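Local atomic coordinates of Rx protein (Solanum tuberosum, PDB entry 4M70), a protein that probably acts as an NB-LRR immune receptor that responds, probably indirectly, to pathogen avirulence proteins and triggers the hypersensitive response, represented here by its N-terminal coiled-coil domain. Residues A[63-68]-A[105-110]; A[67-72]-A[97-102]. All blocks are in the same frame, centred on the assembly; numbering follows the deposited sequence.

How the contacts relate
Both contacts join helix 56-81 to helix 86-119, the last two helices of a four-helix domain, and their centres lie about 9 Å apart. As residue numbers rise on the first helix they fall on the second, as an antiparallel hairpin requires. Contact 2 lies nearer the turn and is the more buried: three of its four touching residues, Thr69, Val99 and Leu100, belong to the interior, while Met72 is exposed. Contact 1, farther from the turn, is thinner and only partly buried, with Ile107 inside and Val65 and Cys106 nearer the surface. No hydrogen bond crosses either one. Aliphatic carbons alone meet in contact 1, whereas contact 2 adds a thioether sulfur.

Contact 1. Residues A[63-68]-A[105-110]; sequences VEVAYT and ECIDST
Two torsions bring Val65 and Ile107 together: Val65 sets CG1 trans to its backbone N (chi1 165°), and Ile107 holds CG1 opposite its carbonyl carbon (chi1 -65°). CG1 of Val65, whose CB points toward the other helix, then lies 4.2 Å from Ile107 CG1. The two side chains pass alongside each other in opposite directions. The same Val65 methyl reaches Cys106 CB at 4.3 Å, so one branch of a compact beta-branched residue serves both neighbours. The longer isoleucine suits the inner position, because it also packs on Leu35 and Leu38 of helix 29-42, while Ala66 beside Val65 is small enough to sit against Ala9 of helix 4-24. Val65 and Cys106 are also packed by aromatic side chains from the chain of another protein. Thr68 OG1 and Thr110 OG1 turn back to Glu64 O and Cys106 O, at 2.7 Å in the first case, each rising above the carbonyl plane; this satisfies their hydroxyls within their own helices. With no polar bond across the 63-68 and 105-110 pair, and only methyl and methylene carbons meeting, the contact rests on dispersion and hydrophobic burial.

Contact 2. Residues A[67-72]-A[97-102]; sequences YTTEDM and FFVLEQ
The 67-72 and 97-102 segments run almost exactly antiparallel, at 172°, with their axes 9.9 Å apart and Thr69 and Val99 closest in register, their CA atoms 6.7 Å apart. This is the helical hairpin formed by the last two helices of the four-helix coiled-coil domain. Thr69 points its CB at the partner helix; with OG1 beside the backbone N (chi1 -55°), the CG2 methyl falls trans to that nitrogen, 3.8 Å from Leu100 CD2 and 4.2 Å from Val99 CG2. Its hydroxyl turns back to Val65 O one helical turn earlier, so a threonine can be buried here with its polar atom satisfied and an apolar methyl presented to the interface. Leu100 crosses Thr69 at a slant and, with its longer branched chain, also packs on Leu28, Phe31 and Ile17, joining the hairpin to the rest of the bundle. Val99 CG2, the methyl directed at the partner helix, touches both Thr69 and Met72, a place suited to a short, rigid beta-branched residue. At the exposed margin Met72 runs outward as an extended, flexible chain, laying CB 3.9 Å and SD 3.5 Å from that same Val99 CG2.

Contact 1. Residues A[63-68]-A[105-110]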
loop_
_atom_site.group_PDB
_atom_site.type_symbol
_atom_site.label_atom_id
_atom_site.label_comp_id
_atom_site.label_asym_id
_atom_site.label_seq_id
_atom_site.Cartn_x
_atom_site.Cartn_y
_atom_site.Cartn_z
ATOM N N VAL A 63 2.431 -1.839 -11.405
ATOM C CA VAL A 63 1.758 -3.129 -11.490
ATOM C C VAL A 63 2.299 -4.150 -10.495
ATOM O O VAL A 63 1.534 -4.722 -9.699
ATOM C CB VAL A 63 1.828 -3.699 -12.928
ATOM C CG1 VAL A 63 1.521 -5.194 -12.949
ATOM C CG2 VAL A 63 0.883 -2.941 -13.838
ATOM N N GLU A 64 3.613 -4.365 -10.520
ATOM C CA GLU A 64 4.196 -5.360 -9.625
ATOM C C GLU A 64 4.031 -4.939 -8.163
ATOM O O GLU A 64 3.681 -5.772 -7.319
ATOM C CB GLU A 64 5.644 -5.697 -9.991
ATOM C CG GLU A 64 6.132 -6.923 -9.217
ATOM C CD GLU A 64 7.411 -7.539 -9.763
ATOM O OE1 GLU A 64 7.987 -6.995 -10.731
ATOM O OE2 GLU A 64 7.813 -8.603 -9.239
ATOM N N VAL A 65 4.303 -3.669 -7.857
ATOM C CA VAL A 65 4.125 -3.187 -6.484
ATOM C C VAL A 65 2.696 -3.425 -5.975
ATOM O O VAL A 65 2.492 -3.930 -4.863
ATOM C CB VAL A 65 4.488 -1.686 -6.340
ATOM C CG1 VAL A 65 3.951 -1.116 -5.036
ATOM C CG2 VAL A 65 5.995 -1.487 -6.435
ATOM N N ALA A 66 1.714 -3.085 -6.801
ATOM C CA ALA A 66 0.313 -3.232 -6.426
ATOM C C ALA A 66 -0.074 -4.695 -6.192
ATOM O O ALA A 66 -0.729 -5.032 -5.201
ATOM C CB ALA A 66 -0.582 -2.605 -7.480
ATOM N N TYR A 67 0.323 -5.561 -7.118
ATOM C CA TYR A 67 -0.015 -6.973 -6.997
ATOM C C TYR A 67 0.652 -7.611 -5.761
ATOM O O TYR A 67 0.013 -8.368 -5.010
ATOM C CB TYR A 67 0.313 -7.693 -8.305
ATOM C CG TYR A 67 -0.678 -7.347 -9.404
ATOM C CD1 TYR A 67 -1.986 -6.990 -9.096
ATOM C CD2 TYR A 67 -0.295 -7.324 -10.739
ATOM C CE1 TYR A 67 -2.894 -6.661 -10.085
ATOM C CE2 TYR A 67 -1.198 -6.987 -11.737
ATOM C CZ TYR A 67 -2.493 -6.653 -11.402
ATOM O OH TYR A 67 -3.397 -6.319 -12.387
ATOM N N THR A 68 1.920 -7.270 -5.536
ATOM C CA THR A 68 2.658 -7.742 -4.358
ATOM C C THR A 68 1.951 -7.320 -3.066
ATOM O O THR A 68 1.733 -8.129 -2.136
ATOM C CB THR A 68 4.103 -7.196 -4.355
ATOM O OG1 THR A 68 4.764 -7.571 -5.571
ATOM C CG2 THR A 68 4.887 -7.729 -3.164
ATOM N N GLU A 105 3.413 4.967 -0.662
ATOM C CA GLU A 105 4.563 5.835 -0.886
ATOM C C GLU A 105 5.193 5.530 -2.245
ATOM O O GLU A 105 5.482 6.447 -3.034
ATOM C CB GLU A 105 5.586 5.704 0.246
ATOM C CG GLU A 105 6.752 6.678 0.147
ATOM C CD GLU A 105 6.347 8.115 0.409
ATOM O OE1 GLU A 105 5.597 8.363 1.379
ATOM O OE2 GLU A 105 6.782 8.998 -0.360
ATOM N N CYS A 106 5.378 4.240 -2.528
ATOM C CA CYS A 106 5.943 3.846 -3.819
ATOM C C CYS A 106 5.089 4.284 -5.013
ATOM O O CYS A 106 5.601 4.877 -5.969
ATOM C CB CYS A 106 6.175 2.336 -3.869
ATOM S SG CYS A 106 7.555 1.781 -2.860
ATOM N N ILE A 107 3.790 4.003 -4.947
ATOM C CA ILE A 107 2.874 4.360 -6.026
ATOM C C ILE A 107 2.750 5.873 -6.202
ATOM O O ILE A 107 2.694 6.361 -7.328
ATOM C CB ILE A 107 1.481 3.715 -5.827
ATOM C CG1 ILE A 107 1.591 2.190 -5.910
ATOM C CG2 ILE A 107 0.495 4.201 -6.878
ATOM C CD1 ILE A 107 0.275 1.470 -5.695
ATOM N N ASP A 108 2.730 6.612 -5.096
ATOM C CA ASP A 108 2.688 8.071 -5.173
ATOM C C ASP A 108 3.928 8.603 -5.890
ATOM O O ASP A 108 3.825 9.415 -6.825
ATOM C CB ASP A 108 2.566 8.690 -3.778
ATOM C CG ASP A 108 2.575 10.209 -3.806
ATOM O OD1 ASP A 108 1.555 10.812 -4.201
ATOM O OD2 ASP A 108 3.605 10.803 -3.422
ATOM N N SER A 109 5.094 8.111 -5.475
ATOM C CA SER A 109 6.352 8.507 -6.103
ATOM C C SER A 109 6.362 8.202 -7.604
ATOM O O SER A 109 6.706 9.063 -8.433
ATOM C CB SER A 109 7.520 7.807 -5.404
ATOM O OG SER A 109 8.731 7.996 -6.109
ATOM N N THR A 110 5.945 6.987 -7.949
ATOM C CA THR A 110 5.946 6.557 -9.341
ATOM C C THR A 110 4.969 7.370 -10.187
ATOM O O THR A 110 5.258 7.686 -11.335
ATOM C CB THR A 110 5.625 5.054 -9.477
ATOM O OG1 THR A 110 6.510 4.293 -8.643
ATOM C CG2 THR A 110 5.787 4.605 -10.925
#

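Contact 2. Residues A[67-72]-A[97-102]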
loop_
_atom_site.group_PDB
_atom_site.type_symbol
_atom_site.label_atom_id
_atom_site.label_comp_id
_atom_site.label_asym_id
_atom_site.label_seq_id
_atom_site.Cartn_x
_atom_site.Cartn_y
_atom_site.Cartn_z
ATOM N N TYR A 67 0.323 -5.561 -7.118
ATOM C CA TYR A 67 -0.015 -6.973 -6.997
ATOM C C TYR A 67 0.652 -7.611 -5.761
ATOM O O TYR A 67 0.013 -8.368 -5.010
ATOM C CB TYR A 67 0.313 -7.693 -8.305
ATOM C CG TYR A 67 -0.678 -7.347 -9.404
ATOM C CD1 TYR A 67 -1.986 -6.990 -9.096
ATOM C CD2 TYR A 67 -0.295 -7.324 -10.739
ATOM C CE1 TYR A 67 -2.894 -6.661 -10.085
ATOM C CE2 TYR A 67 -1.198 -6.987 -11.737
ATOM C CZ TYR A 67 -2.493 -6.653 -11.402
ATOM O OH TYR A 67 -3.397 -6.319 -12.387
ATOM N N THR A 68 1.920 -7.270 -5.536
ATOM C CA THR A 68 2.658 -7.742 -4.358
ATOM C C THR A 68 1.951 -7.320 -3.066
ATOM O O THR A 68 1.733 -8.129 -2.136
ATOM C CB THR A 68 4.103 -7.196 -4.355
ATOM O OG1 THR A 68 4.764 -7.571 -5.571
ATOM C CG2 THR A 68 4.887 -7.729 -3.164
ATOM N N THR A 69 1.585 -6.043 -3.022
ATOM C CA THR A 69 0.877 -5.494 -1.875
ATOM C C THR A 69 -0.426 -6.250 -1.659
ATOM O O THR A 69 -0.824 -6.524 -0.522
ATOM C CB THR A 69 0.576 -4.003 -2.072
ATOM O OG1 THR A 69 1.795 -3.297 -2.351
ATOM C CG2 THR A 69 -0.100 -3.430 -0.836
ATOM N N GLU A 70 -1.086 -6.581 -2.765
ATOM C CA GLU A 70 -2.327 -7.346 -2.717
ATOM C C GLU A 70 -2.117 -8.661 -2.004
ATOM O O GLU A 70 -2.882 -9.023 -1.102
ATOM C CB GLU A 70 -2.815 -7.648 -4.124
ATOM C CG GLU A 70 -4.011 -6.867 -4.560
ATOM C CD GLU A 70 -4.602 -7.436 -5.815
ATOM O OE1 GLU A 70 -3.924 -8.254 -6.469
ATOM O OE2 GLU A 70 -5.747 -7.076 -6.139
ATOM N N ASP A 71 -1.064 -9.363 -2.408
ATOM C CA ASP A 71 -0.748 -10.652 -1.804
ATOM C C ASP A 71 -0.516 -10.526 -0.300
ATOM O O ASP A 71 -1.036 -11.324 0.497
ATOM C CB ASP A 71 0.475 -11.271 -2.480
ATOM C CG ASP A 71 0.199 -11.704 -3.908
ATOM O OD1 ASP A 71 -0.985 -11.872 -4.266
ATOM O OD2 ASP A 71 1.170 -11.857 -4.675
ATOM N N MET A 72 0.239 -9.501 0.088
ATOM C CA MET A 72 0.541 -9.273 1.504
ATOM C C MET A 72 -0.687 -8.921 2.355
ATOM O O MET A 72 -0.852 -9.425 3.472
ATOM C CB MET A 72 1.622 -8.201 1.644
ATOM C CG MET A 72 3.017 -8.692 1.243
ATOM S SD MET A 72 4.232 -7.352 1.229
ATOM C CE MET A 72 5.756 -8.256 0.951
ATOM N N PHE A 97 -1.292 -2.220 7.858
ATOM C CA PHE A 97 -1.093 -0.768 7.816
ATOM C C PHE A 97 0.257 -0.414 7.203
ATOM O O PHE A 97 0.354 0.433 6.308
ATOM C CB PHE A 97 -1.169 -0.153 9.209
ATOM C CG PHE A 97 -2.532 -0.191 9.813
ATOM C CD1 PHE A 97 -3.575 0.546 9.274
ATOM C CD2 PHE A 97 -2.751 -0.903 10.981
ATOM C CE1 PHE A 97 -4.836 0.511 9.853
ATOM C CE2 PHE A 97 -3.999 -0.935 11.572
ATOM C CZ PHE A 97 -5.044 -0.227 11.008
ATOM N N PHE A 98 1.293 -1.088 7.689
ATOM C CA PHE A 98 2.659 -0.827 7.265
ATOM C C PHE A 98 2.851 -1.100 5.781
ATOM O O PHE A 98 3.443 -0.282 5.055
ATOM C CB PHE A 98 3.635 -1.662 8.092
ATOM C CG PHE A 98 5.077 -1.446 7.740
ATOM C CD1 PHE A 98 5.726 -2.306 6.868
ATOM C CD2 PHE A 98 5.785 -0.379 8.274
ATOM C CE1 PHE A 98 7.056 -2.112 6.538
ATOM C CE2 PHE A 98 7.116 -0.184 7.954
ATOM C CZ PHE A 98 7.751 -1.046 7.081
ATOM N N VAL A 99 2.351 -2.249 5.327
ATOM C CA VAL A 99 2.499 -2.586 3.918
ATOM C C VAL A 99 1.727 -1.606 3.034
ATOM O O VAL A 99 2.233 -1.180 1.989
ATOM C CB VAL A 99 2.121 -4.063 3.607
ATOM C CG1 VAL A 99 0.633 -4.302 3.775
ATOM C CG2 VAL A 99 2.558 -4.437 2.208
ATOM N N LEU A 100 0.533 -1.206 3.470
ATOM C CA LEU A 100 -0.247 -0.273 2.666
ATOM C C LEU A 100 0.386 1.112 2.570
ATOM O O LEU A 100 0.354 1.737 1.510
ATOM C CB LEU A 100 -1.685 -0.181 3.175
ATOM C CG LEU A 100 -2.549 -1.376 2.776
ATOM C CD1 LEU A 100 -3.951 -1.271 3.359
ATOM C CD2 LEU A 100 -2.588 -1.467 1.261
ATOM N N GLU A 101 0.968 1.590 3.665
ATOM C CA GLU A 101 1.696 2.860 3.618
ATOM C C GLU A 101 2.956 2.776 2.734
ATOM O O GLU A 101 3.235 3.708 1.967
ATOM C CB GLU A 101 2.005 3.370 5.025
ATOM C CG GLU A 101 2.638 4.757 5.038
ATOM C CD GLU A 101 1.753 5.869 4.513
ATOM O OE1 GLU A 101 0.520 5.696 4.439
ATOM O OE2 GLU A 101 2.318 6.919 4.139
ATOM N N GLN A 102 3.727 1.691 2.856
ATOM C CA GLN A 102 4.903 1.515 1.992
ATOM C C GLN A 102 4.501 1.532 0.513
ATOM O O GLN A 102 5.113 2.220 -0.330
ATOM C CB GLN A 102 5.631 0.209 2.311
ATOM C CG GLN A 102 6.286 0.141 3.678
ATOM C CD GLN A 102 7.730 0.612 3.665
ATOM O OE1 GLN A 102 8.018 1.785 3.909
ATOM N NE2 GLN A 102 8.644 -0.303 3.369
#